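Local coordinates for protein 3-carboxy-cis,cis-muconate cycloisomerase (PDB 1RE5) that acts as an enzyme of the cycloisomerase class and belongs to the largely helical fumarase-aspartase superfamily, here assembled from four chains, at residues A109-L114 with V189-G194; E235-L240 with G300-L305; V265-A270 with N284-A289; A368-I373 with A428-Q433. All coordinates share one frame; numbering follows the deposited sequence.

Contact 1: residues A109-L114 with V189-G194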
loop_
_atom_site.group_PDB
_atom_site.type_symbol
_atom_site.label_atom_id
_atom_site.label_comp_id
_atom_site.label_asym_id
_atom_site.label_seq_id
_atom_site.Cartn_x
_atom_site.Cartn_y
_atom_site.Cartn_z
ATOM N N ALA D 109 24.483 -10.438 -13.377
ATOM C CA ALA D 109 23.844 -10.640 -14.675
ATOM C C ALA D 109 22.387 -10.195 -14.663
ATOM O O ALA D 109 21.904 -9.558 -15.602
ATOM C CB ALA D 109 23.935 -12.098 -15.080
ATOM N N MET D 110 21.688 -10.543 -13.592
ATOM C CA MET D 110 20.287 -10.183 -13.442
ATOM C C MET D 110 20.026 -8.668 -13.325
ATOM O O MET D 110 19.200 -8.113 -14.060
ATOM C CB MET D 110 19.733 -10.894 -12.228
ATOM C CG MET D 110 19.780 -12.383 -12.351
ATOM S SD MET D 110 18.798 -13.102 -11.038
ATOM C CE MET D 110 20.102 -13.883 -10.075
ATOM N N ASP D 111 20.711 -7.995 -12.405
ATOM C CA ASP D 111 20.503 -6.561 -12.251
ATOM C C ASP D 111 20.945 -5.790 -13.492
ATOM O O ASP D 111 20.256 -4.870 -13.941
ATOM C CB ASP D 111 21.254 -6.019 -11.024
ATOM C CG ASP D 111 20.494 -6.222 -9.717
ATOM O OD1 ASP D 111 19.345 -6.728 -9.736
ATOM O OD2 ASP D 111 21.060 -5.862 -8.657
ATOM N N THR D 112 22.095 -6.146 -14.049
ATOM C CA THR D 112 22.561 -5.430 -15.225
ATOM C C THR D 112 21.618 -5.672 -16.385
ATOM O O THR D 112 21.301 -4.745 -17.134
ATOM C CB THR D 112 23.977 -5.845 -15.626
ATOM O OG1 THR D 112 24.892 -5.499 -14.568
ATOM C CG2 THR D 112 24.386 -5.126 -16.918
ATOM N N GLY D 113 21.156 -6.913 -16.527
ATOM C CA GLY D 113 20.228 -7.230 -17.597
ATOM C C GLY D 113 18.982 -6.371 -17.455
ATOM O O GLY D 113 18.447 -5.852 -18.443
ATOM N N LEU D 114 18.529 -6.216 -16.210
ATOM C CA LEU D 114 17.344 -5.412 -15.882
ATOM C C LEU D 114 17.610 -3.962 -16.278
ATOM O O LEU D 114 16.794 -3.334 -16.964
ATOM C CB LEU D 114 17.055 -5.468 -14.368
ATOM C CG LEU D 114 15.658 -5.162 -13.786
ATOM C CD1 LEU D 114 15.840 -4.569 -12.391
ATOM C CD2 LEU D 114 14.880 -4.191 -14.652
ATOM N N VAL D 189 23.392 2.450 -14.383
ATOM C CA VAL D 189 24.703 2.064 -13.887
ATOM C C VAL D 189 24.866 0.553 -13.998
ATOM O O VAL D 189 23.878 -0.194 -14.065
ATOM C CB VAL D 189 24.910 2.482 -12.411
ATOM C CG1 VAL D 189 25.030 3.993 -12.311
ATOM C CG2 VAL D 189 23.751 1.963 -11.541
ATOM N N LEU D 190 26.121 0.114 -14.023
ATOM C CA LEU D 190 26.439 -1.298 -14.133
ATOM C C LEU D 190 26.388 -1.971 -12.762
ATOM O O LEU D 190 26.630 -1.325 -11.739
ATOM C CB LEU D 190 27.843 -1.470 -14.718
ATOM C CG LEU D 190 28.387 -2.905 -14.682
ATOM C CD1 LEU D 190 27.778 -3.705 -15.832
ATOM C CD2 LEU D 190 29.905 -2.885 -14.759
ATOM N N GLN D 191 26.057 -3.261 -12.749
ATOM C CA GLN D 191 26.028 -4.032 -11.510
ATOM C C GLN D 191 27.070 -5.126 -11.684
ATOM O O GLN D 191 26.809 -6.159 -12.322
ATOM C CB GLN D 191 24.674 -4.701 -11.263
ATOM C CG GLN D 191 24.647 -5.454 -9.937
ATOM C CD GLN D 191 24.550 -4.517 -8.743
ATOM O OE1 GLN D 191 23.452 -4.272 -8.230
ATOM N NE2 GLN D 191 25.686 -3.975 -8.306
ATOM N N PHE D 192 28.250 -4.898 -11.116
ATOM C CA PHE D 192 29.342 -5.857 -11.231
ATOM C C PHE D 192 30.093 -5.896 -9.907
ATOM O O PHE D 192 30.918 -5.022 -9.623
ATOM C CB PHE D 192 30.272 -5.416 -12.370
ATOM C CG PHE D 192 31.291 -6.443 -12.764
ATOM C CD1 PHE D 192 30.897 -7.734 -13.123
ATOM C CD2 PHE D 192 32.642 -6.114 -12.810
ATOM C CE1 PHE D 192 31.843 -8.685 -13.528
ATOM C CE2 PHE D 192 33.588 -7.051 -13.211
ATOM C CZ PHE D 192 33.187 -8.343 -13.573
ATOM N N GLY D 193 29.803 -6.903 -9.095
ATOM C CA GLY D 193 30.459 -6.991 -7.812
ATOM C C GLY D 193 30.873 -8.393 -7.440
ATOM O O GLY D 193 31.647 -8.574 -6.502
ATOM N N GLY D 194 30.370 -9.389 -8.163
ATOM C CA GLY D 194 30.728 -10.763 -7.852
ATOM C C GLY D 194 30.155 -11.251 -6.523
ATOM O O GLY D 194 29.565 -10.482 -5.761
#

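Contact 2: residues E235-L240 with G300-L305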
loop_
_atom_site.group_PDB
_atom_site.type_symbol
_atom_site.label_atom_id
_atom_site.label_comp_id
_atom_site.label_asym_id
_atom_site.label_seq_id
_atom_site.Cartn_x
_atom_site.Cartn_y
_atom_site.Cartn_z
ATOM N N GLU D 235 13.540 4.602 -7.002
ATOM C CA GLU D 235 13.318 5.971 -7.462
ATOM C C GLU D 235 12.663 5.983 -8.843
ATOM O O GLU D 235 11.734 6.753 -9.094
ATOM C CB GLU D 235 14.619 6.744 -7.548
ATOM C CG GLU D 235 14.509 7.992 -8.397
ATOM C CD GLU D 235 15.774 8.817 -8.356
ATOM O OE1 GLU D 235 16.871 8.254 -8.590
ATOM O OE2 GLU D 235 15.668 10.031 -8.083
ATOM N N PHE D 236 13.158 5.140 -9.745
ATOM C CA PHE D 236 12.596 5.057 -11.091
ATOM C C PHE D 236 11.119 4.671 -11.023
ATOM O O PHE D 236 10.280 5.245 -11.719
ATOM C CB PHE D 236 13.363 4.022 -11.924
ATOM C CG PHE D 236 12.803 3.814 -13.300
ATOM C CD1 PHE D 236 12.788 4.850 -14.226
ATOM C CD2 PHE D 236 12.291 2.578 -13.678
ATOM C CE1 PHE D 236 12.269 4.652 -15.519
ATOM C CE2 PHE D 236 11.768 2.373 -14.970
ATOM C CZ PHE D 236 11.760 3.412 -15.886
ATOM N N ALA D 237 10.805 3.699 -10.177
ATOM C CA ALA D 237 9.425 3.241 -10.026
ATOM C C ALA D 237 8.571 4.366 -9.465
ATOM O O ALA D 237 7.407 4.523 -9.808
ATOM C CB ALA D 237 9.375 2.038 -9.090
ATOM N N SER D 238 9.177 5.153 -8.596
ATOM C CA SER D 238 8.495 6.257 -7.964
ATOM C C SER D 238 8.085 7.347 -8.958
ATOM O O SER D 238 6.986 7.889 -8.887
ATOM C CB SER D 238 9.398 6.831 -6.882
ATOM O OG SER D 238 8.823 7.999 -6.366
ATOM N N VAL D 239 8.963 7.682 -9.892
ATOM C CA VAL D 239 8.626 8.712 -10.873
ATOM C C VAL D 239 7.519 8.178 -11.775
ATOM O O VAL D 239 6.596 8.903 -12.140
ATOM C CB VAL D 239 9.875 9.124 -11.707
ATOM C CG1 VAL D 239 9.502 10.204 -12.720
ATOM C CG2 VAL D 239 10.967 9.646 -10.767
ATOM N N LEU D 240 7.607 6.899 -12.129
ATOM C CA LEU D 240 6.566 6.286 -12.954
ATOM C C LEU D 240 5.246 6.386 -12.176
ATOM O O LEU D 240 4.161 6.554 -12.759
ATOM C CB LEU D 240 6.911 4.823 -13.245
ATOM C CG LEU D 240 7.446 4.475 -14.644
ATOM C CD1 LEU D 240 8.510 5.452 -15.075
ATOM C CD2 LEU D 240 8.005 3.061 -14.625
ATOM N N GLY D 300 0.062 0.553 -4.962
ATOM C CA GLY D 300 0.367 -0.677 -4.255
ATOM C C GLY D 300 1.647 -1.330 -4.760
ATOM O O GLY D 300 2.458 -1.826 -3.964
ATOM N N LEU D 301 1.839 -1.339 -6.076
ATOM C CA LEU D 301 3.038 -1.941 -6.642
ATOM C C LEU D 301 4.271 -1.154 -6.227
ATOM O O LEU D 301 5.337 -1.722 -5.989
ATOM C CB LEU D 301 2.937 -2.012 -8.165
ATOM C CG LEU D 301 1.802 -2.937 -8.585
ATOM C CD1 LEU D 301 1.598 -2.872 -10.081
ATOM C CD2 LEU D 301 2.134 -4.354 -8.109
ATOM N N LEU D 302 4.116 0.155 -6.121
ATOM C CA LEU D 302 5.214 1.008 -5.708
ATOM C C LEU D 302 5.626 0.769 -4.263
ATOM O O LEU D 302 6.824 0.742 -3.937
ATOM C CB LEU D 302 4.808 2.456 -5.827
ATOM C CG LEU D 302 5.668 3.164 -6.830
ATOM C CD1 LEU D 302 5.356 2.599 -8.203
ATOM C CD2 LEU D 302 5.394 4.657 -6.748
ATOM N N SER D 303 4.629 0.630 -3.388
ATOM C CA SER D 303 4.935 0.434 -1.983
ATOM C C SER D 303 5.661 -0.878 -1.809
ATOM O O SER D 303 6.457 -1.018 -0.882
ATOM C CB SER D 303 3.669 0.499 -1.129
ATOM O OG SER D 303 2.763 -0.521 -1.474
ATOM N N THR D 304 5.429 -1.828 -2.716
ATOM C CA THR D 304 6.129 -3.107 -2.614
ATOM C C THR D 304 7.630 -2.881 -2.776
ATOM O O THR D 304 8.437 -3.411 -2.011
ATOM C CB THR D 304 5.668 -4.128 -3.677
ATOM O OG1 THR D 304 4.318 -4.536 -3.405
ATOM C CG2 THR D 304 6.566 -5.364 -3.643
ATOM N N LEU D 305 8.011 -2.087 -3.768
ATOM C CA LEU D 305 9.418 -1.818 -3.967
ATOM C C LEU D 305 9.972 -1.079 -2.753
ATOM O O LEU D 305 11.099 -1.342 -2.318
ATOM C CB LEU D 305 9.616 -1.023 -5.245
ATOM C CG LEU D 305 9.259 -1.832 -6.499
ATOM C CD1 LEU D 305 9.466 -0.992 -7.736
ATOM C CD2 LEU D 305 10.125 -3.080 -6.571
#

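Contact 3: residues V265-A270 with N284-A289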
loop_
_atom_site.group_PDB
_atom_site.type_symbol
_atom_site.label_atom_id
_atom_site.label_comp_id
_atom_site.label_asym_id
_atom_site.label_seq_id
_atom_site.Cartn_x
_atom_site.Cartn_y
_atom_site.Cartn_z
ATOM N N VAL D 265 -16.851 17.479 -22.590
ATOM C CA VAL D 265 -15.700 16.973 -23.316
ATOM C C VAL D 265 -15.926 15.491 -23.486
ATOM O O VAL D 265 -16.514 14.859 -22.618
ATOM C CB VAL D 265 -14.383 17.224 -22.528
ATOM C CG1 VAL D 265 -13.242 16.444 -23.140
ATOM C CG2 VAL D 265 -14.042 18.705 -22.552
ATOM N N PHE D 266 -15.474 14.932 -24.600
ATOM C CA PHE D 266 -15.674 13.510 -24.850
ATOM C C PHE D 266 -14.441 12.838 -25.425
ATOM O O PHE D 266 -13.647 13.468 -26.133
ATOM C CB PHE D 266 -16.802 13.299 -25.860
ATOM C CG PHE D 266 -18.110 13.878 -25.449
ATOM C CD1 PHE D 266 -19.069 13.087 -24.828
ATOM C CD2 PHE D 266 -18.396 15.219 -25.693
ATOM C CE1 PHE D 266 -20.288 13.616 -24.457
ATOM C CE2 PHE D 266 -19.618 15.759 -25.321
ATOM C CZ PHE D 266 -20.566 14.950 -24.702
ATOM N N GLU D 267 -14.301 11.550 -25.130
ATOM C CA GLU D 267 -13.213 10.764 -25.675
ATOM C C GLU D 267 -13.540 10.574 -27.152
ATOM O O GLU D 267 -14.698 10.612 -27.549
ATOM C CB GLU D 267 -13.164 9.405 -25.006
ATOM C CG GLU D 267 -12.418 9.368 -23.712
ATOM C CD GLU D 267 -12.331 7.960 -23.179
ATOM O OE1 GLU D 267 -12.232 7.023 -23.999
ATOM O OE2 GLU D 267 -12.354 7.789 -21.947
ATOM N N PRO D 268 -12.527 10.341 -27.985
ATOM C CA PRO D 268 -12.751 10.150 -29.416
ATOM C C PRO D 268 -13.665 8.984 -29.732
ATOM O O PRO D 268 -14.014 8.201 -28.856
ATOM C CB PRO D 268 -11.352 9.880 -29.949
ATOM C CG PRO D 268 -10.466 10.529 -28.962
ATOM C CD PRO D 268 -11.105 10.196 -27.660
ATOM N N SER D 269 -13.992 8.878 -31.022
ATOM C CA SER D 269 -14.821 7.825 -31.611
ATOM C C SER D 269 -16.296 8.201 -31.747
ATOM O O SER D 269 -17.160 7.577 -31.125
ATOM C CB SER D 269 -14.680 6.517 -30.818
ATOM O OG SER D 269 -15.057 5.394 -31.597
ATOM N N ALA D 270 -16.570 9.216 -32.575
ATOM C CA ALA D 270 -17.933 9.709 -32.842
ATOM C C ALA D 270 -18.551 10.401 -31.615
ATOM O O ALA D 270 -17.891 10.526 -30.575
ATOM C CB ALA D 270 -18.836 8.546 -33.322
ATOM N N ASN D 284 -19.223 5.415 -23.650
ATOM C CA ASN D 284 -18.484 5.078 -22.443
ATOM C C ASN D 284 -17.027 5.470 -22.580
ATOM O O ASN D 284 -16.437 5.303 -23.641
ATOM C CB ASN D 284 -18.583 3.577 -22.167
ATOM C CG ASN D 284 -19.917 3.183 -21.575
ATOM O OD1 ASN D 284 -20.131 2.031 -21.234
ATOM N ND2 ASN D 284 -20.820 4.141 -21.444
ATOM N N PRO D 285 -16.430 6.021 -21.514
ATOM C CA PRO D 285 -15.020 6.426 -21.549
ATOM C C PRO D 285 -14.069 5.239 -21.319
ATOM O O PRO D 285 -13.458 5.122 -20.254
ATOM C CB PRO D 285 -14.947 7.459 -20.434
ATOM C CG PRO D 285 -15.939 6.946 -19.455
ATOM C CD PRO D 285 -17.097 6.551 -20.313
ATOM N N VAL D 286 -13.934 4.373 -22.325
ATOM C CA VAL D 286 -13.089 3.198 -22.187
ATOM C C VAL D 286 -11.629 3.575 -22.004
ATOM O O VAL D 286 -10.864 2.841 -21.381
ATOM C CB VAL D 286 -13.252 2.226 -23.390
ATOM C CG1 VAL D 286 -14.707 2.124 -23.772
ATOM C CG2 VAL D 286 -12.441 2.675 -24.559
ATOM N N GLY D 287 -11.240 4.728 -22.533
ATOM C CA GLY D 287 -9.862 5.161 -22.385
ATOM C C GLY D 287 -9.573 5.648 -20.974
ATOM O O GLY D 287 -8.576 5.254 -20.378
ATOM N N ALA D 288 -10.444 6.505 -20.439
ATOM C CA ALA D 288 -10.268 7.031 -19.094
ATOM C C ALA D 288 -10.200 5.890 -18.068
ATOM O O ALA D 288 -9.485 5.981 -17.065
ATOM C CB ALA D 288 -11.402 7.972 -18.761
ATOM N N ALA D 289 -10.939 4.812 -18.325
ATOM C CA ALA D 289 -10.924 3.667 -17.429
ATOM C C ALA D 289 -9.487 3.175 -17.273
ATOM O O ALA D 289 -9.061 2.820 -16.174
ATOM C CB ALA D 289 -11.797 2.552 -17.976
#

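Contact 4: residues A368-I373 with A428-Q433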
loop_
_atom_site.group_PDB
_atom_site.type_symbol
_atom_site.label_atom_id
_atom_site.label_comp_id
_atom_site.label_asym_id
_atom_site.label_seq_id
_atom_site.Cartn_x
_atom_site.Cartn_y
_atom_site.Cartn_z
ATOM N N ALA D 368 -21.482 36.305 -9.003
ATOM C CA ALA D 368 -21.827 37.339 -8.034
ATOM C C ALA D 368 -20.596 38.149 -7.640
ATOM O O ALA D 368 -20.655 39.378 -7.534
ATOM C CB ALA D 368 -22.434 36.712 -6.803
ATOM N N GLU D 369 -19.486 37.444 -7.424
ATOM C CA GLU D 369 -18.220 38.053 -7.029
ATOM C C GLU D 369 -17.735 39.117 -8.030
ATOM O O GLU D 369 -17.326 40.210 -7.624
ATOM C CB GLU D 369 -17.170 36.949 -6.844
ATOM C CG GLU D 369 -15.755 37.435 -6.594
ATOM C CD GLU D 369 -14.747 36.296 -6.532
ATOM O OE1 GLU D 369 -14.747 35.557 -5.524
ATOM O OE2 GLU D 369 -13.963 36.134 -7.495
ATOM N N ALA D 370 -17.796 38.799 -9.325
ATOM C CA ALA D 370 -17.368 39.711 -10.390
ATOM C C ALA D 370 -18.159 41.020 -10.362
ATOM O O ALA D 370 -17.650 42.079 -10.740
ATOM C CB ALA D 370 -17.532 39.038 -11.750
ATOM N N VAL D 371 -19.411 40.928 -9.923
ATOM C CA VAL D 371 -20.298 42.080 -9.826
ATOM C C VAL D 371 -19.993 42.820 -8.532
ATOM O O VAL D 371 -19.957 44.050 -8.501
ATOM C CB VAL D 371 -21.788 41.631 -9.821
ATOM C CG1 VAL D 371 -22.690 42.782 -9.400
ATOM C CG2 VAL D 371 -22.185 41.138 -11.210
ATOM N N SER D 372 -19.759 42.051 -7.472
ATOM C CA SER D 372 -19.463 42.600 -6.155
ATOM C C SER D 372 -18.303 43.588 -6.129
ATOM O O SER D 372 -18.352 44.579 -5.399
ATOM C CB SER D 372 -19.168 41.473 -5.170
ATOM O OG SER D 372 -18.909 42.002 -3.881
ATOM N N ILE D 373 -17.256 43.323 -6.907
ATOM C CA ILE D 373 -16.107 44.223 -6.934
ATOM C C ILE D 373 -16.445 45.527 -7.647
ATOM O O ILE D 373 -16.078 46.604 -7.176
ATOM C CB ILE D 373 -14.859 43.565 -7.599
ATOM C CG1 ILE D 373 -15.142 43.223 -9.067
ATOM C CG2 ILE D 373 -14.462 42.315 -6.820
ATOM C CD1 ILE D 373 -13.979 42.527 -9.778
ATOM N N ALA D 428 -17.037 35.046 -19.956
ATOM C CA ALA D 428 -15.862 35.375 -20.749
ATOM C C ALA D 428 -15.047 36.542 -20.175
ATOM O O ALA D 428 -13.854 36.684 -20.460
ATOM C CB ALA D 428 -16.286 35.688 -22.164
ATOM N N HIS D 429 -15.689 37.365 -19.354
ATOM C CA HIS D 429 -15.034 38.528 -18.766
ATOM C C HIS D 429 -14.535 38.325 -17.339
ATOM O O HIS D 429 -14.149 39.280 -16.665
ATOM C CB HIS D 429 -15.990 39.724 -18.820
ATOM C CG HIS D 429 -16.232 40.235 -20.207
ATOM N ND1 HIS D 429 -15.269 40.908 -20.929
ATOM C CD2 HIS D 429 -17.300 40.112 -21.031
ATOM C CE1 HIS D 429 -15.731 41.172 -22.138
ATOM N NE2 HIS D 429 -16.961 40.699 -22.227
ATOM N N TYR D 430 -14.541 37.084 -16.870
ATOM C CA TYR D 430 -14.070 36.804 -15.526
ATOM C C TYR D 430 -13.192 35.562 -15.558
ATOM O O TYR D 430 -13.324 34.673 -14.726
ATOM C CB TYR D 430 -15.258 36.597 -14.590
ATOM C CG TYR D 430 -14.952 36.922 -13.146
ATOM C CD1 TYR D 430 -14.434 38.166 -12.791
ATOM C CD2 TYR D 430 -15.201 35.996 -12.130
ATOM C CE1 TYR D 430 -14.167 38.488 -11.459
ATOM C CE2 TYR D 430 -14.943 36.308 -10.786
ATOM C CZ TYR D 430 -14.423 37.558 -10.460
ATOM O OH TYR D 430 -14.158 37.876 -9.144
ATOM N N LEU D 431 -12.290 35.522 -16.532
ATOM C CA LEU D 431 -11.377 34.405 -16.710
ATOM C C LEU D 431 -10.053 34.578 -15.975
ATOM O O LEU D 431 -9.182 33.708 -16.040
ATOM C CB LEU D 431 -11.127 34.190 -18.204
ATOM C CG LEU D 431 -12.064 33.185 -18.880
ATOM C CD1 LEU D 431 -13.444 33.239 -18.249
ATOM C CD2 LEU D 431 -12.121 33.453 -20.367
ATOM N N GLY D 432 -9.898 35.690 -15.270
ATOM C CA GLY D 432 -8.663 35.925 -14.544
ATOM C C GLY D 432 -7.396 35.666 -15.346
ATOM O O GLY D 432 -7.262 36.119 -16.481
ATOM N N GLN D 433 -6.468 34.918 -14.763
ATOM C CA GLN D 433 -5.199 34.615 -15.424
ATOM C C GLN D 433 -5.222 33.361 -16.303
ATOM O O GLN D 433 -4.168 32.865 -16.718
ATOM C CB GLN D 433 -4.083 34.480 -14.379
ATOM C CG GLN D 433 -3.941 35.698 -13.472
ATOM C CD GLN D 433 -3.795 36.986 -14.270
ATOM O OE1 GLN D 433 -2.810 37.172 -14.997
ATOM N NE2 GLN D 433 -4.785 37.876 -14.154
#

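Contact 1: residues A109-L114 with V189-G194
L190 makes the first touch on the helix, and it does so with one branch: its CD1 lies 3.8 Å from CG2 of T112 and 3.6 Å from OG1 of the same residue, the two side chains crossing at a slant. At Q191 the segments come nearest, with T112 and Q191 CA atoms 5.3 Å apart. Q191 N donates to T112 OG1 at 3.1 Å, with an N-H...O angle of 146°, a moderately bent bond. The T112 hydroxyl can serve because chi1 of -63° sets OG1 beside its own backbone N and anti to the carbonyl carbon, where it also bonds D108 O one turn earlier. A loop following helix 162-187 is thus pinned to the long helix 106-142, one of the helices that dominate this lyase-type fold. The aliphatic part of Q191 then runs alongside D111, with Q191 CG 3.6 Å from D111 CB; the two side chains point the same way. The carboxylate of D111 finds its strongest partner elsewhere, in a salt bridge from OD2 to R230. Further along, G193 N and G194 N donate to OD1 and OD2 of D108, respectively, so one aspartate at the start of the same helix grips two successive amides of the loop.

Contact 2: residues E235-L240 with G300-L305
Apolar contacts between A237, L302 and L305 carry this helix pair. L305 approaches with CD1, which lies 3.3 Å from A237 CB; chi1 of -67° turns its CG anti to the carbonyl carbon, and the chain then continues extended, so that this methyl reaches the neighbouring helix. L302 supplies a second methyl, its CD1 4.2 Å from A237 CB. The small alanine side chain therefore meets two leucine branches.

A second class of contact is between side chain and backbone. L302 lays both branches against the main chain opposite: CD1 and CD2 lie 3.2 Å and 3.7 Å from A237 O, and CD2 is also 3.7 Å from S238 CA. These approaches accompany a CA separation of 6.4 Å between A237 and L302. The short axes come within 9.6 Å and run nearly antiparallel, 163° between their directions, which is the packing expected of the long-helix bundle at the heart of this superfamily. In the tetramer the same bundle continues across subunits: L301 packs on L301 of the second subunit, and L302 on F306 of the third.

The polar side chains find their partners elsewhere. S238 OG hydrogen-bonds S238 OG of the third subunit. S303 OG donates to G300 O at 2.8 Å, tilted 31° from the carbonyl plane and on the same face as T304 N, so that carbonyl takes two donors. S303 also belongs to a pocket holding 2,3-dihydroxy-1,4-dithiobutane, probably a crystallisation component, with a weak hydrogen bond between OG and O2 of the ligand.

Contact 3: residues V265-A270 with N284-A289
In E267, chi1 of -84° places CG beside the backbone N, and the chain stays extended beyond CG, so the carboxylate is carried straight to the amides of G287 and A288. The two oxygens divide the work. OE1 accepts from G287 N at 2.9 Å, met on its syn side and 17° out of the carboxylate plane. OE2 accepts from A288 N at 2.8 Å, with a straighter N-H...O angle of 162°, but this donor comes from above the carboxylate plane. Two consecutive backbone amides thus hold the group at both oxygens, which restricts its rotation about the final torsion.

The amides belong to the N-terminal end of helix 286-307, whose early peptide N-H groups point back along the axis; a carboxylate there would probably interact favourably with the helix dipole. P285 crosses the E267 side chain at about a right angle and stands next to the same carboxylate, its CB near OE2. As the centre of an inverse gamma turn it redirects the chain just before the helix, and its O accepts from A289 N at 3.2 Å. The A288 methyl lies 3.3 Å from OE2. Most of the superfamily's signature sequence lies in the 13 residues linking the segments and ends in N284-P285, so the contact joins the base of that loop.

Around it, P285 packs on L317 of the second subunit and W153 of the fourth. Within the chain, E267 leans on I254 of helix 231-257, while strand 265-266, immediately before E267, pairs antiparallel with strand 349-350 through F266 and E349.

Contact 4: residues A368-I373 with A428-Q433
The Y430 side chain reaches from its loop to A370 and E369 on helix 368-378. At CB the direction is set: chi1 of -154° leaves CG roughly anti to the backbone N, and the ring projects over the helix. CG lies 3.6 Å from A370 CB, and the methyl is closer still to CD1, at 3.4 Å. CD2, the other ortho carbon, is 3.9 Å from the same CB. These distances describe a methyl centred under one face, a CH-pi contact with A370 CB 3.4 Å from the ring centroid and 12° off the normal. CE1 also has I373 CD1 as a looser neighbour at 4.4 Å, approaching obliquely. CE2 and CZ turn toward E369, whose OE2 lies near the ring plane at the edge. Finally, Y430 OH donates to E369 OE2 in a very short bond, whose exact length is doubtful at this resolution. The glutamate chain is extended and crosses the tyrosine at about a right angle, with carboxylate and ring planes 69° apart. The methyl meets the face, and the carboxylate the phenolic end.

Both segments belong to the adenylosuccinate-lyase-type C-terminal region. Y430 additionally packs on A200 of the third subunit. Within the chain, its loop joins helix 418-424 to helix 434-449 and leans on P159 of strand 159-161, while V371 of the contacted helix packs against L388 of helix 381-397.

Contacts 1, 2 and 3 are buried, whereas contact 4 is only partly so and lies farthest out, its centre about 36 Å from the centre of the chain against about 12 Å for contact 2. Contacts 2 and 3 share helix 286-307, one near its C-terminal end and the other at its N-terminal end, with centres about 28 Å apart. Contacts 1 and 3 sit on opposite sides of the chain's centre. Chemistry follows position: hydrocarbon packing joins the helices in contact 2, a threonine hydroxyl with some aliphatic packing serves contact 1, a carboxylate bonded at both oxygens contact 3, and contact 4 combines apolar and polar elements around an aromatic ring.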